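PDB 5BOV: putative epoxide hydrolase protein from Klebsiella pneumoniae subsp. pneumoniae, which probably hydrolyses epoxides as a member of the alpha/beta hydrolase fold, although a monoacylglycerol lipase activity is also loosely assigned to its family. Local coordinates for residues 241-246 with 267-272; 79-84 with 210-215; 45-50 with 107-112. One frame throughout, in Å; residues are numbered along the deposited sequence.

How the contacts relate
From the N terminus, residues 45-50, between strand 32-37 and helix 50-56, meet residues 107-112, where strand 104-108 turns into helix 111-122; contact 3 closes this first long loop, near the middle of the sheet. Residues 79-84 lie within that loop, but their partner comes much later, so contact 2 closes a much longer loop and crosses contact 3. It ties the loop between strand 59-74 and helix 85-98 to helix 209-220. The two contacts also touch in space, Trp111 packing on Ile212 and Thr213. Contact 1 follows in series, about 21 Å from contact 3 between centres, and closes a short loop holding strand 247-252 and helix 262-265, bringing together the leads into the last two strands.

Contact 1 (241-246 with 267-272); sequences PPITVP and AKFTGK
The carbonyl oxygen of Ile243 draws several groups of the facing loop to itself. Thr270 N donates to Ile243 O at 2.9 Å, approaching 27° out of the carbonyl plane, and Phe269 CA sends a CA-H...O contact to the same oxygen. Ile243 also donates: its N reaches Lys268 O at 2.9 Å, almost in line with the carbonyl bond, so the backbones of Ile243 and Phe269 form a single beta bridge. The side chains of Ile243 and Phe269 run alongside each other in one direction, with CD1 of Ile243 3.8 Å from CE1 of Phe269. With CG1 anti to the carbonyl carbon (chi1 -74°), Ile243 brings its CD1 end beside the ring, while Ala120 and Ala121 of helix 111-122 pack on Ile243. Pro242 CB meets the methyl CG2 of Thr270 at 3.7 Å. Beyond the bridge, direct pairing gives way to water. One water links Thr244 O to Lys272 N, and a second accepts from Gly271 N while donating to Val245 O and Lys272 O. Pro246, lacking an N-H, offers its CA to Lys272 O at 3.3 Å. The two loops therefore begin to pair before strands 247-252 and 273-278, with water bridging their backbone groups.

Contact 2 (79-84 with 210-215); sequences TPRNGQ and VAITIS
Ser215 and Gly83 make the one hydrogen bond that crosses between the loop and the helix: Gly83 N donates to Ser215 OG at 2.8 Å, in an almost straight bond (172°). The hydroxyl lies anti to the backbone N of Ser215 (chi1 175°), which carries it off the helix toward the loop, and Glu224 OE1 is its second hydrogen-bonding partner. Two groups thus grip this buried oxygen. Gly83 presents its backbone alone, and its CA lies 4.0 Å from Ile212 O, so the loop runs close against the helix.

The apolar contacts lie one turn earlier on the helix. Ile212 CD1 presses on the peptide between Arg81 and Asn82, 3.4 Å from Arg81 C, while Arg81 CB touches Ala211 CB at 3.8 Å. Only the root of the arginine is used here; its chain bends at chi2 (55°) and takes the guanidinium away from the helix.

These contacts join the loop that follows strand 59-74 to helix 209-220, which belongs to the helical region that the chain inserts, in sequence, between strands 127-133 and 247-252. This is consistent with the cap of epoxide hydrolases, so that the contact would join cap to core.

A further set of polar bonds lies within the loop. Arg81, at the centre of an inverse gamma turn, donates from NH1 to a lone pair of Thr79 O at 2.8 Å, in its guanidinium plane, and its NE forms a salt bridge with Asp208, just ahead of the helix. Asn82 OD1 accepts from Gln84 N, an Asx turn with the donor above the carbonyl plane. At the other end of that amide, ND2 donates to a lone pair of Gln84 OE1 at 2.7 Å, the acceptor lying in the Asn82 amide plane, and Glu227 receives a further bond from ND2.

Contact 3 (45-50 with 107-112); sequences QSYAQV and AGFDWG
The ring of Phe109 meets Ser46 and Tyr47 at its edge, near the ring plane. Tyr47 OH lies 3.4 Å from Phe109 CD1, and Ser46 OG is 3.3 Å from Phe109 CZ, so two hydroxyl oxygens face the ring's CH rim without a hydrogen bond between the segments. The two aromatic side chains run antiparallel past one another, CZ of Tyr47 lying 4.2 Å from CE1 of Phe109. Tyr47 OH also approaches the backbone of Gly108, 3.6 Å from its CA. The CG of Phe109 sits between its backbone N and carbonyl carbon (chi1 69°), which turns the ring toward 45-50.

In the next shell, Tyr47 OH is hydrogen-bonded to Leu37 O and Ser46 OG to Asp43 O and Asn285 ND2, while Tyr42 meets the Phe109 ring edge-to-face and Pro287 packs on both Tyr47 and Phe109. Gly108, Asp110 and Gly112 match the nucleophile-elbow pattern of alpha/beta hydrolases, and Asp110, with positive phi (54°), would be the probable nucleophile. The bonds to Leu37 and Asp43 fix the two hydroxyls, whose oxygens probably turn electron density to the weakly positive C-H edge of Phe109, itself part of the probable elbow.

Contact 1 (241-246 with 267-272)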
loop_
_atom_site.group_PDB
_atom_site.type_symbol
_atom_site.label_atom_id
_atom_site.label_comp_id
_atom_site.label_asym_id
_atom_site.label_seq_id
_atom_site.Cartn_x
_atom_site.Cartn_y
_atom_site.Cartn_z
ATOM N N PRO A 241 9.453 -6.766 14.079
ATOM C CA PRO A 241 10.158 -7.928 13.607
ATOM C C PRO A 241 10.870 -7.683 12.268
ATOM O O PRO A 241 10.322 -7.031 11.408
ATOM C CB PRO A 241 9.045 -8.956 13.435
ATOM C CG PRO A 241 7.863 -8.135 13.114
ATOM C CD PRO A 241 8.002 -6.975 14.030
ATOM N N PRO A 242 12.032 -8.263 12.061
ATOM C CA PRO A 242 12.694 -8.052 10.793
ATOM C C PRO A 242 12.081 -8.886 9.682
ATOM O O PRO A 242 11.334 -9.835 9.951
ATOM C CB PRO A 242 14.106 -8.547 11.080
ATOM C CG PRO A 242 13.945 -9.579 12.143
ATOM C CD PRO A 242 12.890 -8.981 13.036
ATOM N N ILE A 243 12.313 -8.441 8.448
ATOM C CA ILE A 243 11.835 -9.182 7.274
ATOM C C ILE A 243 12.991 -10.013 6.773
ATOM O O ILE A 243 14.107 -9.503 6.476
ATOM C CB ILE A 243 11.326 -8.175 6.246
ATOM C CG1 ILE A 243 9.968 -7.648 6.770
ATOM C CG2 ILE A 243 11.145 -8.855 4.904
ATOM C CD1 ILE A 243 9.501 -6.403 6.134
ATOM N N THR A 244 12.736 -11.295 6.598
ATOM C CA THR A 244 13.768 -12.256 6.274
ATOM C C THR A 244 13.870 -12.590 4.772
ATOM O O THR A 244 14.796 -13.264 4.323
ATOM C CB THR A 244 13.512 -13.606 7.034
ATOM O OG1 THR A 244 12.300 -14.208 6.569
ATOM C CG2 THR A 244 13.486 -13.388 8.518
ATOM N N VAL A 245 12.843 -12.165 3.980
ATOM C CA VAL A 245 12.775 -12.531 2.580
ATOM C C VAL A 245 13.583 -11.563 1.729
ATOM O O VAL A 245 13.862 -10.422 2.147
ATOM C CB VAL A 245 11.327 -12.584 2.053
ATOM C CG1 VAL A 245 10.477 -13.463 2.998
ATOM C CG2 VAL A 245 10.707 -11.233 1.898
ATOM N N PRO A 246 14.018 -11.997 0.556
ATOM C CA PRO A 246 14.784 -11.070 -0.310
ATOM C C PRO A 246 13.981 -9.787 -0.602
ATOM O O PRO A 246 12.862 -9.875 -1.006
ATOM C CB PRO A 246 15.026 -11.878 -1.608
ATOM C CG PRO A 246 14.956 -13.274 -1.142
ATOM C CD PRO A 246 13.903 -13.324 -0.083
ATOM N N ALA A 267 18.960 -2.513 8.785
ATOM C CA ALA A 267 19.014 -3.696 9.608
ATOM C C ALA A 267 17.655 -4.284 9.896
ATOM O O ALA A 267 17.593 -5.283 10.613
ATOM C CB ALA A 267 19.743 -3.371 10.919
ATOM N N LYS A 268 16.592 -3.765 9.267
ATOM C CA LYS A 268 15.294 -4.413 9.364
ATOM C C LYS A 268 15.102 -5.488 8.325
ATOM O O LYS A 268 14.111 -6.229 8.416
ATOM C CB LYS A 268 14.181 -3.408 9.228
ATOM C CG LYS A 268 14.243 -2.242 10.175
ATOM C CD LYS A 268 14.385 -2.707 11.593
ATOM C CE LYS A 268 13.195 -3.471 12.113
ATOM N NZ LYS A 268 13.425 -3.855 13.546
ATOM N N PHE A 269 16.045 -5.689 7.432
ATOM C CA PHE A 269 15.900 -6.687 6.366
ATOM C C PHE A 269 17.123 -7.634 6.521
ATOM O O PHE A 269 18.274 -7.203 6.280
ATOM C CB PHE A 269 15.912 -5.995 5.055
ATOM C CG PHE A 269 14.750 -5.071 4.875
ATOM C CD1 PHE A 269 13.503 -5.579 4.515
ATOM C CD2 PHE A 269 14.883 -3.756 5.170
ATOM C CE1 PHE A 269 12.425 -4.716 4.429
ATOM C CE2 PHE A 269 13.763 -2.885 5.061
ATOM C CZ PHE A 269 12.570 -3.378 4.663
ATOM N N THR A 270 16.862 -8.823 7.039
ATOM C CA THR A 270 17.899 -9.706 7.461
ATOM C C THR A 270 18.291 -10.757 6.442
ATOM O O THR A 270 19.169 -11.558 6.756
ATOM C CB THR A 270 17.531 -10.368 8.796
ATOM O OG1 THR A 270 16.242 -10.984 8.703
ATOM C CG2 THR A 270 17.505 -9.343 9.908
ATOM N N GLY A 271 17.580 -10.799 5.291
ATOM C CA GLY A 271 17.967 -11.659 4.209
ATOM C C GLY A 271 18.698 -10.890 3.131
ATOM O O GLY A 271 19.428 -9.945 3.365
ATOM N N LYS A 272 18.569 -11.370 1.902
ATOM C CA LYS A 272 19.153 -10.705 0.761
ATOM C C LYS A 272 18.504 -9.357 0.643
ATOM O O LYS A 272 17.305 -9.224 0.889
ATOM C CB LYS A 272 18.871 -11.548 -0.493
ATOM C CG LYS A 272 19.631 -12.861 -0.434
ATOM C CD LYS A 272 19.323 -13.637 -1.672
ATOM C CE LYS A 272 20.258 -14.837 -1.761
ATOM N NZ LYS A 272 20.117 -15.553 -3.058
HETATM O O HOH W 1 16.532 -13.667 1.940
HETATM O O HOH W 2 15.998 -9.220 3.515
#

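Contact 2 (79-84 with 210-215)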
loop_
_atom_site.group_PDB
_atom_site.type_symbol
_atom_site.label_atom_id
_atom_site.label_comp_id
_atom_site.label_asym_id
_atom_site.label_seq_id
_atom_site.Cartn_x
_atom_site.Cartn_y
_atom_site.Cartn_z
ATOM N N THR A 79 -19.599 -5.346 9.847
ATOM C CA THR A 79 -18.145 -5.412 10.016
ATOM C C THR A 79 -17.561 -4.005 10.222
ATOM O O THR A 79 -17.860 -3.115 9.455
ATOM C CB THR A 79 -17.472 -6.114 8.839
ATOM O OG1 THR A 79 -18.058 -7.394 8.681
ATOM C CG2 THR A 79 -15.965 -6.255 9.032
ATOM N N PRO A 80 -16.719 -3.819 11.259
ATOM C CA PRO A 80 -16.114 -2.549 11.457
ATOM C C PRO A 80 -15.263 -2.142 10.236
ATOM O O PRO A 80 -14.536 -2.946 9.672
ATOM C CB PRO A 80 -15.198 -2.770 12.684
ATOM C CG PRO A 80 -15.880 -3.816 13.494
ATOM C CD PRO A 80 -16.464 -4.730 12.390
ATOM N N ARG A 81 -15.420 -0.881 9.861
ATOM C CA ARG A 81 -14.618 -0.275 8.760
ATOM C C ARG A 81 -13.240 0.115 9.353
ATOM O O ARG A 81 -12.940 1.258 9.680
ATOM C CB ARG A 81 -15.323 0.889 8.112
ATOM C CG ARG A 81 -16.237 0.468 6.963
ATOM C CD ARG A 81 -17.261 -0.586 7.351
ATOM N NE ARG A 81 -18.142 -0.777 6.223
ATOM C CZ ARG A 81 -18.936 -1.815 6.040
ATOM N NH1 ARG A 81 -18.996 -2.773 6.924
ATOM N NH2 ARG A 81 -19.740 -1.881 4.939
ATOM N N ASN A 82 -12.434 -0.924 9.551
ATOM C CA ASN A 82 -11.209 -0.855 10.352
ATOM C C ASN A 82 -9.999 -0.724 9.439
ATOM O O ASN A 82 -9.745 -1.615 8.604
ATOM C CB ASN A 82 -11.159 -2.121 11.212
ATOM C CG ASN A 82 -9.895 -2.237 12.073
ATOM O OD1 ASN A 82 -9.106 -1.305 12.213
ATOM N ND2 ASN A 82 -9.721 -3.401 12.631
ATOM N N GLY A 83 -9.243 0.380 9.640
ATOM C CA GLY A 83 -7.976 0.607 8.933
ATOM C C GLY A 83 -6.695 0.253 9.670
ATOM O O GLY A 83 -5.591 0.641 9.232
ATOM N N GLN A 84 -6.753 -0.623 10.672
ATOM C CA GLN A 84 -5.489 -0.951 11.365
ATOM C C GLN A 84 -4.587 -1.814 10.466
ATOM O O GLN A 84 -5.088 -2.535 9.557
ATOM C CB GLN A 84 -5.759 -1.723 12.655
ATOM C CG GLN A 84 -6.186 -3.153 12.531
ATOM C CD GLN A 84 -6.465 -3.764 13.890
ATOM O OE1 GLN A 84 -7.638 -3.913 14.323
ATOM N NE2 GLN A 84 -5.388 -4.143 14.592
ATOM N N VAL A 210 -13.782 6.981 3.379
ATOM C CA VAL A 210 -13.538 7.939 4.467
ATOM C C VAL A 210 -13.328 7.196 5.732
ATOM O O VAL A 210 -12.368 7.517 6.489
ATOM C CB VAL A 210 -14.665 8.989 4.572
ATOM C CG1 VAL A 210 -14.536 9.843 5.829
ATOM C CG2 VAL A 210 -14.647 9.868 3.335
ATOM N N ALA A 211 -14.247 6.256 6.044
ATOM C CA ALA A 211 -14.168 5.571 7.307
ATOM C C ALA A 211 -12.812 4.862 7.439
ATOM O O ALA A 211 -12.179 4.882 8.501
ATOM C CB ALA A 211 -15.303 4.589 7.473
ATOM N N ILE A 212 -12.361 4.201 6.367
ATOM C CA ILE A 212 -11.087 3.455 6.398
ATOM C C ILE A 212 -9.923 4.423 6.573
ATOM O O ILE A 212 -8.966 4.134 7.348
ATOM C CB ILE A 212 -10.907 2.581 5.144
ATOM C CG1 ILE A 212 -11.961 1.485 5.120
ATOM C CG2 ILE A 212 -9.507 1.963 5.085
ATOM C CD1 ILE A 212 -11.923 0.506 6.265
ATOM N N THR A 213 -9.955 5.547 5.859
ATOM C CA THR A 213 -8.909 6.532 5.960
ATOM C C THR A 213 -8.801 7.039 7.413
ATOM O O THR A 213 -7.697 7.085 8.014
ATOM C CB THR A 213 -9.184 7.700 5.044
ATOM O OG1 THR A 213 -9.138 7.249 3.679
ATOM C CG2 THR A 213 -8.143 8.825 5.186
ATOM N N ILE A 214 -9.922 7.473 7.968
ATOM C CA ILE A 214 -9.897 8.066 9.331
ATOM C C ILE A 214 -9.449 7.012 10.350
ATOM O O ILE A 214 -8.651 7.303 11.269
ATOM C CB ILE A 214 -11.294 8.610 9.679
ATOM C CG1 ILE A 214 -11.686 9.738 8.747
ATOM C CG2 ILE A 214 -11.412 9.044 11.133
ATOM C CD1 ILE A 214 -10.730 10.843 8.542
ATOM N N SER A 215 -9.976 5.801 10.203
ATOM C CA SER A 215 -9.583 4.703 11.060
ATOM C C SER A 215 -8.064 4.433 10.967
ATOM O O SER A 215 -7.389 4.232 11.990
ATOM C CB SER A 215 -10.348 3.426 10.759
ATOM O OG SER A 215 -9.882 2.322 11.536
#

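Contact 3 (45-50 with 107-112)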
loop_
_atom_site.group_PDB
_atom_site.type_symbol
_atom_site.label_atom_id
_atom_site.label_comp_id
_atom_site.label_asym_id
_atom_site.label_seq_id
_atom_site.Cartn_x
_atom_site.Cartn_y
_atom_site.Cartn_z
ATOM N N GLN A 45 -4.629 2.056 -10.326
ATOM C CA GLN A 45 -4.035 2.706 -11.475
ATOM C C GLN A 45 -2.562 3.019 -11.307
ATOM O O GLN A 45 -1.835 3.276 -12.279
ATOM C CB GLN A 45 -4.805 3.982 -11.869
ATOM C CG GLN A 45 -6.282 3.778 -12.182
ATOM C CD GLN A 45 -6.596 2.639 -13.163
ATOM O OE1 GLN A 45 -7.623 1.913 -12.941
ATOM N NE2 GLN A 45 -5.869 2.500 -14.164
ATOM N N SER A 46 -2.077 2.997 -10.066
ATOM C CA SER A 46 -0.665 3.134 -9.796
ATOM C C SER A 46 0.166 2.037 -10.546
ATOM O O SER A 46 1.335 2.294 -10.845
ATOM C CB SER A 46 -0.396 2.945 -8.305
ATOM O OG SER A 46 -0.992 3.961 -7.514
ATOM N N TYR A 47 -0.497 0.930 -10.898
ATOM C CA TYR A 47 0.128 -0.183 -11.567
ATOM C C TYR A 47 -0.427 -0.433 -12.936
ATOM O O TYR A 47 -0.107 -1.454 -13.529
ATOM C CB TYR A 47 -0.009 -1.415 -10.685
ATOM C CG TYR A 47 0.610 -1.220 -9.302
ATOM C CD1 TYR A 47 1.994 -1.181 -9.150
ATOM C CD2 TYR A 47 -0.183 -1.046 -8.171
ATOM C CE1 TYR A 47 2.588 -1.059 -7.921
ATOM C CE2 TYR A 47 0.392 -0.871 -6.906
ATOM C CZ TYR A 47 1.765 -0.862 -6.775
ATOM O OH TYR A 47 2.365 -0.749 -5.551
ATOM N N ALA A 48 -1.061 0.572 -13.554
ATOM C CA ALA A 48 -1.642 0.352 -14.882
ATOM C C ALA A 48 -0.596 0.153 -15.930
ATOM O O ALA A 48 -0.914 -0.403 -17.014
ATOM C CB ALA A 48 -2.572 1.488 -15.258
ATOM N N GLN A 49 0.596 0.706 -15.765
ATOM C CA GLN A 49 1.729 0.453 -16.667
ATOM C C GLN A 49 2.650 -0.639 -16.178
ATOM O O GLN A 49 3.083 -1.517 -16.975
ATOM C CB GLN A 49 2.510 1.719 -16.997
ATOM C CG GLN A 49 1.618 2.716 -17.679
ATOM C CD GLN A 49 2.379 3.998 -18.056
ATOM O OE1 GLN A 49 2.775 4.789 -17.200
ATOM N NE2 GLN A 49 2.528 4.247 -19.378
ATOM N N VAL A 50 2.884 -0.699 -14.888
ATOM C CA VAL A 50 3.734 -1.756 -14.325
ATOM C C VAL A 50 3.174 -3.131 -14.591
ATOM O O VAL A 50 3.916 -4.057 -15.000
ATOM C CB VAL A 50 3.887 -1.560 -12.796
ATOM C CG1 VAL A 50 4.515 -2.764 -12.109
ATOM C CG2 VAL A 50 4.637 -0.285 -12.492
ATOM N N ALA A 107 4.850 -6.279 -3.813
ATOM C CA ALA A 107 5.424 -4.935 -3.974
ATOM C C ALA A 107 4.387 -3.912 -3.561
ATOM O O ALA A 107 3.189 -4.120 -3.784
ATOM C CB ALA A 107 5.830 -4.675 -5.394
ATOM N N GLY A 108 4.841 -2.837 -2.918
ATOM C CA GLY A 108 3.919 -1.833 -2.525
ATOM C C GLY A 108 4.574 -0.488 -2.193
ATOM O O GLY A 108 5.814 -0.381 -2.107
ATOM N N PHE A 109 3.723 0.535 -2.112
ATOM C CA PHE A 109 4.123 1.838 -1.559
ATOM C C PHE A 109 3.056 2.317 -0.570
ATOM O O PHE A 109 1.911 1.945 -0.660
ATOM C CB PHE A 109 4.412 2.903 -2.683
ATOM C CG PHE A 109 3.154 3.341 -3.424
ATOM C CD1 PHE A 109 2.558 2.485 -4.384
ATOM C CD2 PHE A 109 2.526 4.550 -3.129
ATOM C CE1 PHE A 109 1.401 2.893 -5.023
ATOM C CE2 PHE A 109 1.369 4.980 -3.803
ATOM C CZ PHE A 109 0.819 4.141 -4.757
ATOM N N ASP A 110 3.488 3.122 0.415
ATOM C CA ASP A 110 2.629 3.710 1.422
ATOM C C ASP A 110 1.831 2.602 2.111
ATOM O O ASP A 110 2.465 1.618 2.521
ATOM C CB ASP A 110 1.799 4.878 0.796
ATOM C CG ASP A 110 0.991 5.570 1.787
ATOM O OD1 ASP A 110 1.574 6.235 2.745
ATOM O OD2 ASP A 110 -0.222 5.431 1.831
ATOM N N TRP A 111 0.512 2.666 2.242
ATOM C CA TRP A 111 -0.222 1.569 2.928
ATOM C C TRP A 111 0.112 0.213 2.301
ATOM O O TRP A 111 0.108 -0.800 2.986
ATOM C CB TRP A 111 -1.710 1.740 2.821
ATOM C CG TRP A 111 -2.332 2.913 3.546
ATOM C CD1 TRP A 111 -1.729 3.953 4.125
ATOM C CD2 TRP A 111 -3.740 3.117 3.712
ATOM N NE1 TRP A 111 -2.688 4.850 4.635
ATOM C CE2 TRP A 111 -3.917 4.342 4.409
ATOM C CE3 TRP A 111 -4.867 2.411 3.310
ATOM C CZ2 TRP A 111 -5.205 4.861 4.700
ATOM C CZ3 TRP A 111 -6.134 2.889 3.657
ATOM C CH2 TRP A 111 -6.282 4.105 4.315
ATOM N N GLY A 112 0.305 0.173 0.979
ATOM C CA GLY A 112 0.613 -1.059 0.348
ATOM C C GLY A 112 1.982 -1.655 0.712
ATOM O O GLY A 112 2.148 -2.863 0.757
#